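Local coordinates for PILI retraction protein PILT (Thermus thermophilus, PDB 5FL3) that binds ADP in a P-loop pocket and probably hydrolyses ATP to power the retraction of pili, at residues R89-L94 with V104-S109; Y74-D79 with L94-G99; D170-L175 with Q185-L190. All blocks are in the same frame, centred on the assembly; numbering follows the deposited sequence.

Contact 1: R89-L94 with V104-S109; sequences RFRCNL and VMRVVS
Phe-90 and Met-105 meet on one face of an antiparallel hairpin, where the methyl CE of Met-105 sits over the phenyl ring, 4.0 Å from its centroid and 23° off the normal, displaced toward the rim. This is a CH-pi contact, and the sulfur SD lies above the same face at longer range, making the pair a Met-aromatic contact. The bend at the end of the Met-105 chain (chi3 55°) turns CE back over the ring and also brings it to 3.6 Å from Cys-92 SG. Val-107 lies alongside the ring, its CG2 3.6 Å from Phe-90 CE1.

On the other face, Arg-91 CG comes obliquely to Arg-106 NH2, 3.3 Å away. The two guanidinium planes are 23° apart, and each group is held by its own acidic partner: Asp-79 pairs with Arg-91 NE, and Glu-173 with Arg-106 NH1, which also bonds the carbonyl of Ile-172. Between the two strands the backbones of these arginines join as a hydrogen-bonded pair, Arg-106 N to Arg-91 O being 2.8 Å and nearly straight.

The hairpin occupies the interior of the antiparallel sheet, between strands 78-84 and 26-30, and helix 11-21 packs on its Phe-90 and Met-105 face.

Contact 2: Y74-D79 with L94-G99; sequences YRKEMD and LLRQRG
Met-78 and Leu-94 face each other as an antiparallel hydrogen-bonded pair, their CA atoms 5.0 Å apart. Both backbone bonds of the pair are made: Leu-94 N reaches Met-78 O at 2.8 Å, and Met-78 N returns to Leu-94 O at 3.0 Å. This bridge lies where strand 78-84 begins, at the open end of its hairpin with strand 88-97, far from the turn and away from the nucleotide site. Before it the chain diverges from its partner, so that Lys-76 and Arg-96 are already 6.2 Å apart at their CA atoms. Glu-77 stays close through its backbone, directing its CA hydrogen at the same carbonyl, Leu-94 O.

Across the widening gap the link passes from backbone to side chain. Arg-96 extends from CG to NE, and its CD and CG run alongside the carbonyl of Lys-76. Its NE-H then meets the carbonyl oxygen of Arg-75 at 3.1 Å with an N-H...O angle of 176°. The acceptor lies at the edge of the guanidinium, practically in its plane, although the donor is tilted 19° from the carbonyl plane. Lys-76 crosses Arg-96 at about a right angle, touching CD to CD at 4.1 Å. At the bridge itself, Met-78 and Leu-94 lie on one face of the sheet and meet through their CB atoms, and both side chains also pack on Leu-72 of helix 66-72.

The chemistry is thus divided: an apolar, buried bridge under a helix gives way to an exposed margin where a charged side chain is held by a neutral carbonyl. The straight, in-plane bond probably steadies the guanidinium. Lys-76 NZ lies 5.2 Å from Arg-96 NE, a closeness of like charges that may be slightly unfavourable but is probably screened by solvent.

Contact 3: D170-L175 with Q185-L190; sequences DPIEFL and QREVGL
Ile-172 lies obliquely across the side chains of Gln-185 and Glu-187, which leave strand 182-187 on the same side and flank it. Its CD1 methyl comes within 4.0 Å of Glu-187 CB and equally near Gln-185 CB, while CG1 lies against the carboxylate carbon. Glu-187 is extended, with CG anti to the backbone N (chi1 -152°), and this carries OE2 to the backbone of the loop, where Ile-172 N donates to it at 2.7 Å. The donor stands above the carboxylate plane, 40° out of it.

Gln-185 reaches further along the loop. NE2 gives a hydrogen bond of 3.1 Å to Phe-174 O, nearly along the C=O axis and close to the plane of the amide. The same amide bonds outside the pair, NE2 to Glu-169 and OE1 to His-176 N, which sets its rotation. At the other end Val-188 packs its CB 3.8 Å from Asp-170 CB, and a water donates to both Asp-170 OD1 and Val-188 O.

The loop has no regular structure, and side chains of the edge strand bind its backbone: a carboxylate oxygen accepts a peptide N-H, and an amide N-H is given to a carbonyl. The arrangement probably helps place Phe-174, which packs on Thr-148 of the ADP-binding P-loop region.

How the contacts relate
Contacts 1 and 2 belong to one antiparallel sheet and share Leu-94. Contact 1 pairs two inner strands, with a largely buried apolar face and a more polar one; contact 2, at the start of an outermost strand, has a buried pair and an exposed margin. Asp-79 of contact 2 joins the two. Contact 3, partly buried and nearest the nucleotide, joins a loop to the edge strand 182-187 of the mixed sheet. It meets contact 1 through Arg-106 and through Ser-109 with Leu-175, but does not touch contact 2. Regular backbone pairing dominates contact 1; contact 2 combines one bridge with an arginine bond, and contact 3 relies on side-chain-to-backbone bonds.

Contact 1: R89-L94 with V104-S109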
loop_
_atom_site.group_PDB
_atom_site.type_symbol
_atom_site.label_atom_id
_atom_site.label_comp_id
_atom_site.label_asym_id
_atom_site.label_seq_id
_atom_site.Cartn_x
_atom_site.Cartn_y
_atom_site.Cartn_z
ATOM N N ARG A 89 -6.509 5.225 -16.816
ATOM C CA ARG A 89 -5.852 4.001 -17.256
ATOM C C ARG A 89 -6.336 2.860 -16.389
ATOM O O ARG A 89 -6.401 2.999 -15.152
ATOM C CB ARG A 89 -4.332 4.109 -17.166
ATOM C CG ARG A 89 -3.724 5.297 -17.887
ATOM C CD ARG A 89 -2.330 4.954 -18.365
ATOM N NE ARG A 89 -1.603 6.124 -18.847
ATOM C CZ ARG A 89 -0.373 6.083 -19.359
ATOM N NH1 ARG A 89 0.274 4.920 -19.475
ATOM N NH2 ARG A 89 0.213 7.205 -19.766
ATOM N N PHE A 90 -6.665 1.744 -17.045
ATOM C CA PHE A 90 -7.183 0.539 -16.399
ATOM C C PHE A 90 -6.290 -0.653 -16.665
ATOM O O PHE A 90 -5.767 -0.808 -17.761
ATOM C CB PHE A 90 -8.598 0.191 -16.897
ATOM C CG PHE A 90 -9.609 1.298 -16.742
ATOM C CD1 PHE A 90 -10.346 1.431 -15.564
ATOM C CD2 PHE A 90 -9.841 2.194 -17.780
ATOM C CE1 PHE A 90 -11.296 2.453 -15.415
ATOM C CE2 PHE A 90 -10.786 3.229 -17.641
ATOM C CZ PHE A 90 -11.511 3.354 -16.452
ATOM N N ARG A 91 -6.121 -1.509 -15.665
ATOM C CA ARG A 91 -5.702 -2.872 -15.927
ATOM C C ARG A 91 -6.957 -3.723 -15.772
ATOM O O ARG A 91 -7.746 -3.510 -14.860
ATOM C CB ARG A 91 -4.583 -3.328 -14.984
ATOM C CG ARG A 91 -3.191 -2.816 -15.350
ATOM C CD ARG A 91 -2.149 -3.941 -15.315
ATOM N NE ARG A 91 -2.307 -4.857 -16.445
ATOM C CZ ARG A 91 -1.564 -4.839 -17.554
ATOM N NH1 ARG A 91 -0.575 -3.968 -17.683
ATOM N NH2 ARG A 91 -1.803 -5.712 -18.534
ATOM N N CYS A 92 -7.154 -4.667 -16.681
ATOM C CA CYS A 92 -8.410 -5.397 -16.758
ATOM C C CYS A 92 -8.196 -6.894 -16.710
ATOM O O CYS A 92 -7.314 -7.433 -17.376
ATOM C CB CYS A 92 -9.173 -5.029 -18.039
ATOM S SG CYS A 92 -9.367 -3.254 -18.255
ATOM N N ASN A 93 -9.025 -7.558 -15.920
ATOM C CA ASN A 93 -8.999 -8.992 -15.863
ATOM C C ASN A 93 -10.300 -9.571 -16.352
ATOM O O ASN A 93 -11.338 -9.457 -15.707
ATOM C CB ASN A 93 -8.686 -9.463 -14.453
ATOM C CG ASN A 93 -7.218 -9.687 -14.256
ATOM O OD1 ASN A 93 -6.693 -10.767 -14.568
ATOM N ND2 ASN A 93 -6.526 -8.656 -13.768
ATOM N N LEU A 94 -10.229 -10.165 -17.534
ATOM C CA LEU A 94 -11.357 -10.841 -18.121
ATOM C C LEU A 94 -11.322 -12.245 -17.554
ATOM O O LEU A 94 -10.260 -12.848 -17.489
ATOM C CB LEU A 94 -11.258 -10.827 -19.651
ATOM C CG LEU A 94 -12.343 -11.429 -20.545
ATOM C CD1 LEU A 94 -13.711 -10.942 -20.145
ATOM C CD2 LEU A 94 -12.073 -11.049 -21.990
ATOM N N VAL A 104 -13.092 -7.460 -14.456
ATOM C CA VAL A 104 -12.710 -6.657 -13.307
ATOM C C VAL A 104 -11.682 -5.647 -13.763
ATOM O O VAL A 104 -10.616 -6.010 -14.248
ATOM C CB VAL A 104 -12.143 -7.496 -12.146
ATOM C CG1 VAL A 104 -11.719 -6.571 -11.023
ATOM C CG2 VAL A 104 -13.183 -8.488 -11.643
ATOM N N MET A 105 -12.026 -4.374 -13.627
ATOM C CA MET A 105 -11.175 -3.301 -14.092
ATOM C C MET A 105 -10.629 -2.518 -12.909
ATOM O O MET A 105 -11.406 -2.088 -12.045
ATOM C CB MET A 105 -11.963 -2.392 -15.016
ATOM C CG MET A 105 -12.770 -3.172 -16.013
ATOM S SD MET A 105 -13.616 -2.100 -17.174
ATOM C CE MET A 105 -12.254 -1.142 -17.837
ATOM N N ARG A 106 -9.308 -2.354 -12.850
ATOM C CA ARG A 106 -8.694 -1.515 -11.811
ATOM C C ARG A 106 -8.201 -0.177 -12.374
ATOM O O ARG A 106 -7.524 -0.134 -13.407
ATOM C CB ARG A 106 -7.534 -2.254 -11.144
ATOM C CG ARG A 106 -6.813 -1.438 -10.085
ATOM C CD ARG A 106 -5.699 -2.259 -9.460
ATOM N NE ARG A 106 -4.851 -2.841 -10.500
ATOM C CZ ARG A 106 -3.825 -2.209 -11.068
ATOM N NH1 ARG A 106 -3.513 -0.972 -10.685
ATOM N NH2 ARG A 106 -3.113 -2.811 -12.017
ATOM N N VAL A 107 -8.540 0.921 -11.713
ATOM C CA VAL A 107 -8.038 2.211 -12.176
ATOM C C VAL A 107 -6.595 2.427 -11.724
ATOM O O VAL A 107 -6.306 2.324 -10.545
ATOM C CB VAL A 107 -8.898 3.380 -11.671
ATOM C CG1 VAL A 107 -8.394 4.716 -12.264
ATOM C CG2 VAL A 107 -10.370 3.141 -12.001
ATOM N N VAL A 108 -5.692 2.689 -12.667
ATOM C CA VAL A 108 -4.308 3.060 -12.354
ATOM C C VAL A 108 -4.285 4.575 -12.248
ATOM O O VAL A 108 -4.401 5.253 -13.263
ATOM C CB VAL A 108 -3.304 2.594 -13.458
ATOM C CG1 VAL A 108 -1.865 2.698 -12.978
ATOM C CG2 VAL A 108 -3.615 1.169 -13.931
ATOM N N SER A 109 -4.174 5.133 -11.049
ATOM C CA SER A 109 -4.269 6.589 -10.968
ATOM C C SER A 109 -2.941 7.285 -11.191
ATOM O O SER A 109 -1.872 6.758 -10.871
ATOM C CB SER A 109 -4.832 7.055 -9.631
ATOM O OG SER A 109 -5.270 8.418 -9.742
#

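Contact 2: Y74-D79 with L94-G99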
loop_
_atom_site.group_PDB
_atom_site.type_symbol
_atom_site.label_atom_id
_atom_site.label_comp_id
_atom_site.label_asym_id
_atom_site.label_seq_id
_atom_site.Cartn_x
_atom_site.Cartn_y
_atom_site.Cartn_z
ATOM N N TYR A 74 -8.600 -18.641 -26.742
ATOM C CA TYR A 74 -7.652 -19.638 -26.273
ATOM C C TYR A 74 -7.368 -19.584 -24.762
ATOM O O TYR A 74 -6.606 -20.405 -24.248
ATOM C CB TYR A 74 -6.344 -19.504 -27.060
ATOM C CG TYR A 74 -6.471 -20.056 -28.457
ATOM C CD1 TYR A 74 -6.435 -21.429 -28.682
ATOM C CD2 TYR A 74 -6.664 -19.213 -29.550
ATOM C CE1 TYR A 74 -6.565 -21.955 -29.956
ATOM C CE2 TYR A 74 -6.796 -19.731 -30.836
ATOM C CZ TYR A 74 -6.743 -21.106 -31.028
ATOM O OH TYR A 74 -6.869 -21.646 -32.287
ATOM N N ARG A 75 -7.995 -18.644 -24.053
ATOM C CA ARG A 75 -7.671 -18.404 -22.645
ATOM C C ARG A 75 -8.879 -18.435 -21.679
ATOM O O ARG A 75 -9.975 -17.974 -21.999
ATOM C CB ARG A 75 -6.943 -17.058 -22.519
ATOM C CG ARG A 75 -5.428 -17.096 -22.798
ATOM C CD ARG A 75 -4.850 -15.705 -22.558
ATOM N NE ARG A 75 -3.513 -15.658 -21.950
ATOM C CZ ARG A 75 -3.222 -15.964 -20.681
ATOM N NH1 ARG A 75 -4.164 -16.393 -19.841
ATOM N NH2 ARG A 75 -1.966 -15.862 -20.255
ATOM N N LYS A 76 -8.670 -19.001 -20.497
ATOM C CA LYS A 76 -9.676 -18.955 -19.448
ATOM C C LYS A 76 -9.685 -17.569 -18.816
ATOM O O LYS A 76 -10.720 -17.099 -18.355
ATOM C CB LYS A 76 -9.423 -20.021 -18.371
ATOM C CG LYS A 76 -9.449 -21.462 -18.867
ATOM C CD LYS A 76 -10.775 -21.803 -19.524
ATOM C CE LYS A 76 -10.807 -23.253 -19.990
ATOM N NZ LYS A 76 -11.892 -23.425 -21.017
ATOM N N GLU A 77 -8.525 -16.926 -18.784
ATOM C CA GLU A 77 -8.390 -15.595 -18.203
ATOM C C GLU A 77 -7.516 -14.716 -19.093
ATOM O O GLU A 77 -6.662 -15.215 -19.825
ATOM C CB GLU A 77 -7.784 -15.662 -16.800
ATOM C CG GLU A 77 -8.519 -16.531 -15.834
ATOM C CD GLU A 77 -8.061 -17.979 -15.856
ATOM O OE1 GLU A 77 -7.159 -18.345 -16.638
ATOM O OE2 GLU A 77 -8.609 -18.771 -15.081
ATOM N N MET A 78 -7.736 -13.408 -19.028
ATOM C CA MET A 78 -6.915 -12.462 -19.771
ATOM C C MET A 78 -6.697 -11.208 -18.977
ATOM O O MET A 78 -7.646 -10.600 -18.496
ATOM C CB MET A 78 -7.551 -12.100 -21.093
ATOM C CG MET A 78 -7.226 -13.042 -22.210
ATOM S SD MET A 78 -7.628 -12.229 -23.765
ATOM C CE MET A 78 -6.608 -10.760 -23.612
ATOM N N ASP A 79 -5.439 -10.822 -18.840
ATOM C CA ASP A 79 -5.083 -9.603 -18.128
ATOM C C ASP A 79 -4.621 -8.591 -19.164
ATOM O O ASP A 79 -3.727 -8.894 -19.933
ATOM C CB ASP A 79 -3.992 -9.889 -17.089
ATOM C CG ASP A 79 -3.681 -8.690 -16.219
ATOM O OD1 ASP A 79 -3.488 -7.562 -16.764
ATOM O OD2 ASP A 79 -3.611 -8.888 -14.979
ATOM N N LEU A 94 -10.229 -10.165 -17.534
ATOM C CA LEU A 94 -11.357 -10.841 -18.121
ATOM C C LEU A 94 -11.322 -12.245 -17.554
ATOM O O LEU A 94 -10.260 -12.848 -17.489
ATOM C CB LEU A 94 -11.258 -10.827 -19.651
ATOM C CG LEU A 94 -12.343 -11.429 -20.545
ATOM C CD1 LEU A 94 -13.711 -10.942 -20.145
ATOM C CD2 LEU A 94 -12.073 -11.049 -21.990
ATOM N N LEU A 95 -12.473 -12.745 -17.113
ATOM C CA LEU A 95 -12.566 -14.110 -16.611
ATOM C C LEU A 95 -13.787 -14.793 -17.201
ATOM O O LEU A 95 -14.566 -14.169 -17.922
ATOM C CB LEU A 95 -12.635 -14.117 -15.084
ATOM C CG LEU A 95 -13.733 -13.230 -14.492
ATOM C CD1 LEU A 95 -14.803 -14.094 -13.862
ATOM C CD2 LEU A 95 -13.202 -12.229 -13.498
ATOM N N ARG A 96 -13.924 -16.080 -16.900
ATOM C CA ARG A 96 -15.113 -16.879 -17.208
ATOM C C ARG A 96 -15.691 -17.399 -15.913
ATOM O O ARG A 96 -14.961 -17.909 -15.076
ATOM C CB ARG A 96 -14.776 -18.050 -18.126
ATOM C CG ARG A 96 -14.184 -17.620 -19.459
ATOM C CD ARG A 96 -13.480 -18.769 -20.174
ATOM N NE ARG A 96 -13.031 -18.375 -21.507
ATOM C CZ ARG A 96 -13.842 -18.234 -22.553
ATOM N NH1 ARG A 96 -15.150 -18.461 -22.415
ATOM N NH2 ARG A 96 -13.350 -17.857 -23.734
ATOM N N GLN A 97 -16.993 -17.258 -15.720
ATOM C CA GLN A 97 -17.599 -17.848 -14.542
ATOM C C GLN A 97 -19.020 -18.265 -14.869
ATOM O O GLN A 97 -19.802 -17.484 -15.424
ATOM C CB GLN A 97 -17.539 -16.874 -13.357
ATOM C CG GLN A 97 -18.364 -15.617 -13.492
ATOM C CD GLN A 97 -19.778 -15.807 -12.971
ATOM O OE1 GLN A 97 -20.043 -16.697 -12.181
ATOM N NE2 GLN A 97 -20.683 -14.956 -13.409
ATOM N N ARG A 98 -19.327 -19.520 -14.555
ATOM C CA ARG A 98 -20.630 -20.123 -14.839
ATOM C C ARG A 98 -21.070 -19.920 -16.293
ATOM O O ARG A 98 -22.211 -19.526 -16.577
ATOM C CB ARG A 98 -21.677 -19.591 -13.860
ATOM C CG ARG A 98 -21.438 -20.113 -12.445
ATOM C CD ARG A 98 -22.472 -19.635 -11.463
ATOM N NE ARG A 98 -23.821 -19.813 -11.978
ATOM C CZ ARG A 98 -24.919 -19.424 -11.340
ATOM N NH1 ARG A 98 -24.819 -18.841 -10.143
ATOM N NH2 ARG A 98 -26.113 -19.621 -11.896
ATOM N N GLY A 99 -20.139 -20.190 -17.203
ATOM C CA GLY A 99 -20.398 -20.146 -18.629
ATOM C C GLY A 99 -20.358 -18.741 -19.191
ATOM O O GLY A 99 -20.611 -18.514 -20.377
#

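Contact 3: D170-L175 with Q185-L190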
loop_
_atom_site.group_PDB
_atom_site.type_symbol
_atom_site.label_atom_id
_atom_site.label_comp_id
_atom_site.label_asym_id
_atom_site.label_seq_id
_atom_site.Cartn_x
_atom_site.Cartn_y
_atom_site.Cartn_z
ATOM N N ASP A 170 3.565 -5.094 -7.990
ATOM C CA ASP A 170 2.693 -6.176 -8.402
ATOM C C ASP A 170 1.266 -5.961 -7.898
ATOM O O ASP A 170 0.906 -6.457 -6.822
ATOM C CB ASP A 170 3.238 -7.513 -7.893
ATOM C CG ASP A 170 2.443 -8.692 -8.399
ATOM O OD1 ASP A 170 1.617 -8.502 -9.317
ATOM O OD2 ASP A 170 2.662 -9.813 -7.902
ATOM N N PRO A 171 0.460 -5.204 -8.665
ATOM C CA PRO A 171 0.813 -4.496 -9.914
ATOM C C PRO A 171 1.200 -3.017 -9.658
ATOM O O PRO A 171 1.217 -2.587 -8.502
ATOM C CB PRO A 171 -0.489 -4.568 -10.717
ATOM C CG PRO A 171 -1.548 -4.394 -9.622
ATOM C CD PRO A 171 -0.963 -5.003 -8.329
ATOM N N ILE A 172 1.488 -2.250 -10.706
ATOM C CA ILE A 172 1.700 -0.808 -10.528
ATOM C C ILE A 172 0.371 -0.142 -10.218
ATOM O O ILE A 172 -0.560 -0.244 -11.016
ATOM C CB ILE A 172 2.310 -0.128 -11.771
ATOM C CG1 ILE A 172 3.689 -0.692 -12.076
ATOM C CG2 ILE A 172 2.412 1.373 -11.547
ATOM C CD1 ILE A 172 4.280 -0.164 -13.327
ATOM N N GLU A 173 0.286 0.524 -9.066
ATOM C CA GLU A 173 -0.960 1.129 -8.602
ATOM C C GLU A 173 -1.014 2.614 -8.950
ATOM O O GLU A 173 -2.072 3.150 -9.259
ATOM C CB GLU A 173 -1.134 0.933 -7.083
ATOM C CG GLU A 173 -1.256 -0.539 -6.597
ATOM C CD GLU A 173 -2.584 -1.188 -6.978
ATOM O OE1 GLU A 173 -3.452 -0.467 -7.542
ATOM O OE2 GLU A 173 -2.757 -2.419 -6.730
ATOM N N PHE A 174 0.139 3.266 -8.904
ATOM C CA PHE A 174 0.270 4.681 -9.246
ATOM C C PHE A 174 1.331 4.885 -10.316
ATOM O O PHE A 174 2.395 4.261 -10.257
ATOM C CB PHE A 174 0.631 5.498 -8.013
ATOM C CG PHE A 174 -0.486 5.630 -7.042
ATOM C CD1 PHE A 174 -1.401 6.665 -7.160
ATOM C CD2 PHE A 174 -0.635 4.716 -6.014
ATOM C CE1 PHE A 174 -2.438 6.787 -6.267
ATOM C CE2 PHE A 174 -1.670 4.830 -5.120
ATOM C CZ PHE A 174 -2.576 5.863 -5.244
ATOM N N LEU A 175 1.042 5.754 -11.286
ATOM C CA LEU A 175 2.021 6.135 -12.308
ATOM C C LEU A 175 2.701 7.462 -11.961
ATOM O O LEU A 175 2.043 8.494 -11.789
ATOM C CB LEU A 175 1.359 6.232 -13.675
ATOM C CG LEU A 175 0.849 4.895 -14.182
ATOM C CD1 LEU A 175 -0.013 5.105 -15.420
ATOM C CD2 LEU A 175 2.020 3.956 -14.462
ATOM N N GLN A 185 9.741 2.275 -12.996
ATOM C CA GLN A 185 8.711 1.387 -12.446
ATOM C C GLN A 185 8.576 0.090 -13.244
ATOM O O GLN A 185 8.255 0.077 -14.437
ATOM C CB GLN A 185 7.369 2.111 -12.375
ATOM C CG GLN A 185 7.468 3.488 -11.724
ATOM C CD GLN A 185 6.106 4.094 -11.497
ATOM O OE1 GLN A 185 5.692 5.008 -12.213
ATOM N NE2 GLN A 185 5.389 3.572 -10.510
ATOM N N ARG A 186 8.810 -1.003 -12.533
ATOM C CA ARG A 186 8.929 -2.326 -13.103
ATOM C C ARG A 186 7.816 -3.237 -12.589
ATOM O O ARG A 186 7.799 -3.589 -11.417
ATOM C CB ARG A 186 10.316 -2.890 -12.775
ATOM C CG ARG A 186 11.288 -2.556 -13.849
ATOM C CD ARG A 186 12.703 -2.345 -13.429
ATOM N NE ARG A 186 13.474 -3.556 -13.197
ATOM C CZ ARG A 186 13.697 -4.566 -14.047
ATOM N NH1 ARG A 186 13.180 -4.616 -15.265
ATOM N NH2 ARG A 186 14.466 -5.564 -13.633
ATOM N N GLU A 187 6.895 -3.612 -13.472
ATOM C CA GLU A 187 5.728 -4.411 -13.088
ATOM C C GLU A 187 6.064 -5.900 -13.122
ATOM O O GLU A 187 6.590 -6.403 -14.124
ATOM C CB GLU A 187 4.535 -4.104 -14.014
ATOM C CG GLU A 187 3.172 -4.302 -13.360
ATOM C CD GLU A 187 2.059 -3.449 -13.971
ATOM O OE1 GLU A 187 2.156 -3.061 -15.159
ATOM O OE2 GLU A 187 1.068 -3.167 -13.257
ATOM N N VAL A 188 5.776 -6.592 -12.020
ATOM C CA VAL A 188 6.024 -8.029 -11.921
ATOM C C VAL A 188 5.105 -8.777 -12.881
ATOM O O VAL A 188 3.903 -8.517 -12.927
ATOM C CB VAL A 188 5.802 -8.546 -10.491
ATOM C CG1 VAL A 188 5.777 -10.056 -10.473
ATOM C CG2 VAL A 188 6.873 -7.981 -9.530
ATOM N N GLY A 189 5.685 -9.676 -13.665
ATOM C CA GLY A 189 4.958 -10.403 -14.684
ATOM C C GLY A 189 5.097 -9.798 -16.075
ATOM O O GLY A 189 4.759 -10.446 -17.069
ATOM N N LEU A 190 5.567 -8.555 -16.152
ATOM C CA LEU A 190 5.676 -7.853 -17.435
ATOM C C LEU A 190 7.091 -7.310 -17.645
ATOM O O LEU A 190 7.761 -7.629 -18.631
ATOM C CB LEU A 190 4.654 -6.701 -17.514
ATOM C CG LEU A 190 3.191 -7.020 -17.174
ATOM C CD1 LEU A 190 2.379 -5.756 -16.776
ATOM C CD2 LEU A 190 2.552 -7.717 -18.361
HETATM O O HOH W 1 2.146 -7.199 -11.709
#